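Local coordinates for protein YlmD (Geobacillus stearothermophilus, PDB 6T1B) that phosphorolyses adenosine, inosine and S-methyl-5'-thioadenosine to the free base and a ribose 1-phosphate, and also deaminates adenosine, using a catalytic zinc ion, at residues V117-C122 with G137-A142. Numbering follows the deposited sequence.
Sequences VLLALC and GLVGLA. With NOS (inosine), chain B.
Leu119 and Leu121 of strand 118-122 reach toward strand 138-142, and Leu141 packs against both. The two strands belong to different sheets; they run almost parallel, 11° apart, with their axes 7.6 Å from each other at the closest, and no hydrogen bond joins them. Leu141 has its CG anti to the backbone N (chi1 -179°), which carries CD2 toward the backbone of Leu119, 3.9 Å from Leu119 O. The same methyl lies 3.9 Å from Leu121 CD1, and the side chains of Leu121 and Leu141 point in opposing directions and lie side by side. The other branch of Leu121, CD2, rests on the backbone at Leu141 O and the carbonyl carbon of Ala142. On Leu119, CG stands anti to the carbonyl carbon (chi1 -52°) and the chain extends beyond it, placing CD1 against the opposing strand. There CD1 lies against the main chain, 3.7 Å from Val139 O and close to Gly140 CA. Val139 CG2 touches the same Leu119 CD1 from 4.1 Å. Leu110 of strand 109-112 packs on both Leu119 and Leu121, and Ile268 of strand 264-269 on Leu119 and Val139, enclosing the contact with further apolar groups. Beyond this layer Cys122, near the end of its strand, meets the substrate: Cys122 O accepts a hydrogen bond from O5' of inosine at 3.1 Å, and Cys122 SG lies 3.6 Å from C6 of the base. Leu121 also packs close to His143, a ligand of the catalytic zinc ion. The arrangement is that of two mixed beta-sheets packed face to face through aliphatic side chains, here part of the buried interior of this YfiH/LACC1-family protein, beside its nucleoside pocket.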
ATOM      1  N   VAL A 117      -0.049  12.119 -11.975  1.00 14.37           N
ATOM      2  CA  VAL A 117      -1.063  11.135 -11.623  1.00 12.13           C
ATOM      3  C   VAL A 117      -0.667  10.561 -10.270  1.00 15.10           C
ATOM      4  O   VAL A 117       0.369   9.897 -10.159  1.00 15.07           O
ATOM      5  CB  VAL A 117      -1.133  10.015 -12.681  1.00 14.82           C
ATOM      6  CG1 VAL A 117      -2.114   8.952 -12.266  1.00 15.88           C
ATOM      7  CG2 VAL A 117      -1.487  10.607 -14.023  1.00 17.35           C
ATOM      8  N   LEU A 118      -1.474  10.794  -9.243  1.00 11.82           N
ATOM      9  CA  LEU A 118      -1.172  10.299  -7.907  1.00 12.75           C
ATOM     10  C   LEU A 118      -1.952   9.024  -7.658  1.00 11.13           C
ATOM     11  O   LEU A 118      -3.169   9.059  -7.493  1.00 11.80           O
ATOM     12  CB  LEU A 118      -1.481  11.347  -6.834  1.00 12.39           C
ATOM     13  CG  LEU A 118      -0.873  11.002  -5.472  1.00 11.32           C
ATOM     14  CD1 LEU A 118       0.634  11.215  -5.443  1.00 13.63           C
ATOM     15  CD2 LEU A 118      -1.557  11.759  -4.334  1.00 13.07           C
ATOM     16  N   LEU A 119      -1.265   7.883  -7.603  1.00 11.06           N
ATOM     17  CA  LEU A 119      -1.911   6.636  -7.240  1.00 10.38           C
ATOM     18  C   LEU A 119      -2.184   6.692  -5.749  1.00 10.33           C
ATOM     19  O   LEU A 119      -1.291   7.059  -4.968  1.00 11.59           O
ATOM     20  CB  LEU A 119      -0.996   5.455  -7.558  1.00  9.84           C
ATOM     21  CG  LEU A 119      -0.460   5.462  -9.002  1.00 12.26           C
ATOM     22  CD1 LEU A 119       0.440   4.245  -9.180  1.00 12.42           C
ATOM     23  CD2 LEU A 119      -1.525   5.495 -10.027  1.00 12.21           C
ATOM     24  N   ALA A 120      -3.378   6.294  -5.328  1.00  9.89           N
ATOM     25  CA  ALA A 120      -3.803   6.515  -3.953  1.00 10.25           C
ATOM     26  C   ALA A 120      -4.644   5.328  -3.502  1.00 10.74           C
ATOM     27  O   ALA A 120      -5.750   5.113  -4.017  1.00 10.77           O
ATOM     28  CB  ALA A 120      -4.582   7.829  -3.874  1.00 12.13           C
ATOM     29  N   LEU A 121      -4.128   4.571  -2.519  1.00  9.07           N
ATOM     30  CA  LEU A 121      -4.783   3.382  -1.990  1.00  8.95           C
ATOM     31  C   LEU A 121      -4.883   3.475  -0.460  1.00  9.11           C
ATOM     32  O   LEU A 121      -4.025   4.090   0.187  1.00  9.87           O
ATOM     33  CB  LEU A 121      -4.041   2.096  -2.400  1.00 10.50           C
ATOM     34  CG  LEU A 121      -4.326   1.567  -3.807  1.00 10.57           C
ATOM     35  CD1 LEU A 121      -3.757   2.337  -4.987  1.00 11.52           C
ATOM     36  CD2 LEU A 121      -3.866   0.104  -3.892  1.00 12.89           C
ATOM     37  N   CYS A 122      -5.928   2.861   0.093  1.00  8.64           N
ATOM     38  CA  CYS A 122      -6.224   2.954   1.509  1.00  8.84           C
ATOM     39  C   CYS A 122      -5.753   1.735   2.275  1.00  9.20           C
ATOM     40  O   CYS A 122      -5.853   0.608   1.760  1.00  9.96           O
ATOM     41  CB  CYS A 122      -7.733   3.075   1.688  1.00 10.31           C
ATOM     42  SG  CYS A 122      -8.405   4.695   1.265  1.00 13.73           S
ATOM     43  N   GLY A 137      10.457   5.890 -15.492  1.00 19.13           N
ATOM     44  CA  GLY A 137       9.346   6.728 -15.094  1.00 18.66           C
ATOM     45  C   GLY A 137       8.093   5.968 -14.715  1.00 16.51           C
ATOM     46  O   GLY A 137       6.996   6.519 -14.806  1.00 17.86           O
ATOM     47  N   LEU A 138       8.219   4.739 -14.204  1.00 15.42           N
ATOM     48  CA  LEU A 138       7.088   3.949 -13.741  1.00 13.99           C
ATOM     49  C   LEU A 138       6.989   4.041 -12.233  1.00 14.60           C
ATOM     50  O   LEU A 138       8.012   3.975 -11.527  1.00 14.60           O
ATOM     51  CB  LEU A 138       7.251   2.469 -14.099  1.00 16.54           C
ATOM     52  CG  LEU A 138       6.790   2.072 -15.492  1.00 17.99           C
ATOM     53  CD1 LEU A 138       7.446   0.799 -15.972  1.00 27.61           C
ATOM     54  CD2 LEU A 138       5.268   1.925 -15.458  1.00 23.65           C
ATOM     55  N   VAL A 139       5.765   4.184 -11.748  1.00 13.59           N
ATOM     56  CA  VAL A 139       5.484   4.027 -10.331  1.00 13.05           C
ATOM     57  C   VAL A 139       4.295   3.085 -10.218  1.00 11.76           C
ATOM     58  O   VAL A 139       3.415   3.062 -11.095  1.00 12.15           O
ATOM     59  CB  VAL A 139       5.202   5.364  -9.602  1.00 14.12           C
ATOM     60  CG1 VAL A 139       6.437   6.251  -9.602  1.00 14.58           C
ATOM     61  CG2 VAL A 139       3.976   6.085 -10.196  1.00 14.72           C
ATOM     62  N   GLY A 140       4.233   2.355  -9.106  1.00 11.37           N
ATOM     63  CA  GLY A 140       3.121   1.459  -8.863  1.00 10.60           C
ATOM     64  C   GLY A 140       2.834   1.372  -7.386  1.00 10.60           C
ATOM     65  O   GLY A 140       3.697   1.668  -6.545  1.00 10.70           O
ATOM     66  N   LEU A 141       1.620   0.915  -7.082  1.00  9.22           N
ATOM     67  CA  LEU A 141       1.222   0.768  -5.694  1.00 10.05           C
ATOM     68  C   LEU A 141       0.217  -0.363  -5.615  1.00  9.10           C
ATOM     69  O   LEU A 141      -0.773  -0.394  -6.365  1.00  9.59           O
ATOM     70  CB  LEU A 141       0.603   2.083  -5.188  1.00  9.84           C
ATOM     71  CG  LEU A 141       0.145   2.145  -3.736  1.00 10.45           C
ATOM     72  CD1 LEU A 141       1.226   1.781  -2.751  1.00 11.39           C
ATOM     73  CD2 LEU A 141      -0.391   3.565  -3.473  1.00 11.27           C
ATOM     74  N   ALA A 142       0.441  -1.281  -4.681  1.00  9.85           N
ATOM     75  CA  ALA A 142      -0.429  -2.432  -4.489  1.00  9.74           C
ATOM     76  C   ALA A 142      -0.807  -2.605  -3.030  1.00 10.79           C
ATOM     77  O   ALA A 142      -0.038  -2.264  -2.128  1.00 10.85           O
ATOM     78  CB  ALA A 142       0.241  -3.719  -5.003  1.00 11.19           C
TER
HETATM   79  N9  NOS B 301     -12.051   0.760   2.148  1.00 28.56           N
HETATM   80  C4  NOS B 301     -11.556   1.388   1.067  1.00 26.01           C
HETATM   81  N3  NOS B 301     -10.736   0.943  -0.085  1.00 25.85           N
HETATM   82  C2  NOS B 301     -10.404   1.882  -1.119  1.00 25.92           C
HETATM   83  N1  NOS B 301     -10.848   3.246  -1.061  1.00 25.76           N
HETATM   84  C6  NOS B 301     -11.631   3.725   0.014  1.00 23.83           C
HETATM   85  O6  NOS B 301     -11.959   4.880   0.011  1.00 19.81           O
HETATM   86  C5  NOS B 301     -11.972   2.697   1.111  1.00 24.18           C
HETATM   87  N7  NOS B 301     -12.639   2.850   2.212  1.00 21.97           N
HETATM   88  C8  NOS B 301     -12.710   1.686   2.854  1.00 27.12           C
HETATM   89  C5' NOS B 301      -8.363  -1.451   2.124  1.00 40.47           C
HETATM   90  O5' NOS B 301      -7.359  -1.752   3.089  1.00 41.78           O
HETATM   91  C4' NOS B 301      -9.728  -1.854   2.619  1.00 38.12           C
HETATM   92  O4' NOS B 301     -10.448  -0.658   2.993  1.00 35.88           O
HETATM   93  C1' NOS B 301     -11.731  -0.656   2.404  1.00 33.55           C
HETATM   94  C2' NOS B 301     -11.652  -1.577   1.190  1.00 36.43           C
HETATM   95  O2' NOS B 301     -12.922  -2.158   0.925  1.00 37.52           O
HETATM   96  C3' NOS B 301     -10.609  -2.609   1.621  1.00 38.34           C
HETATM   97  O3' NOS B 301     -11.260  -3.696   2.299  1.00 39.57           O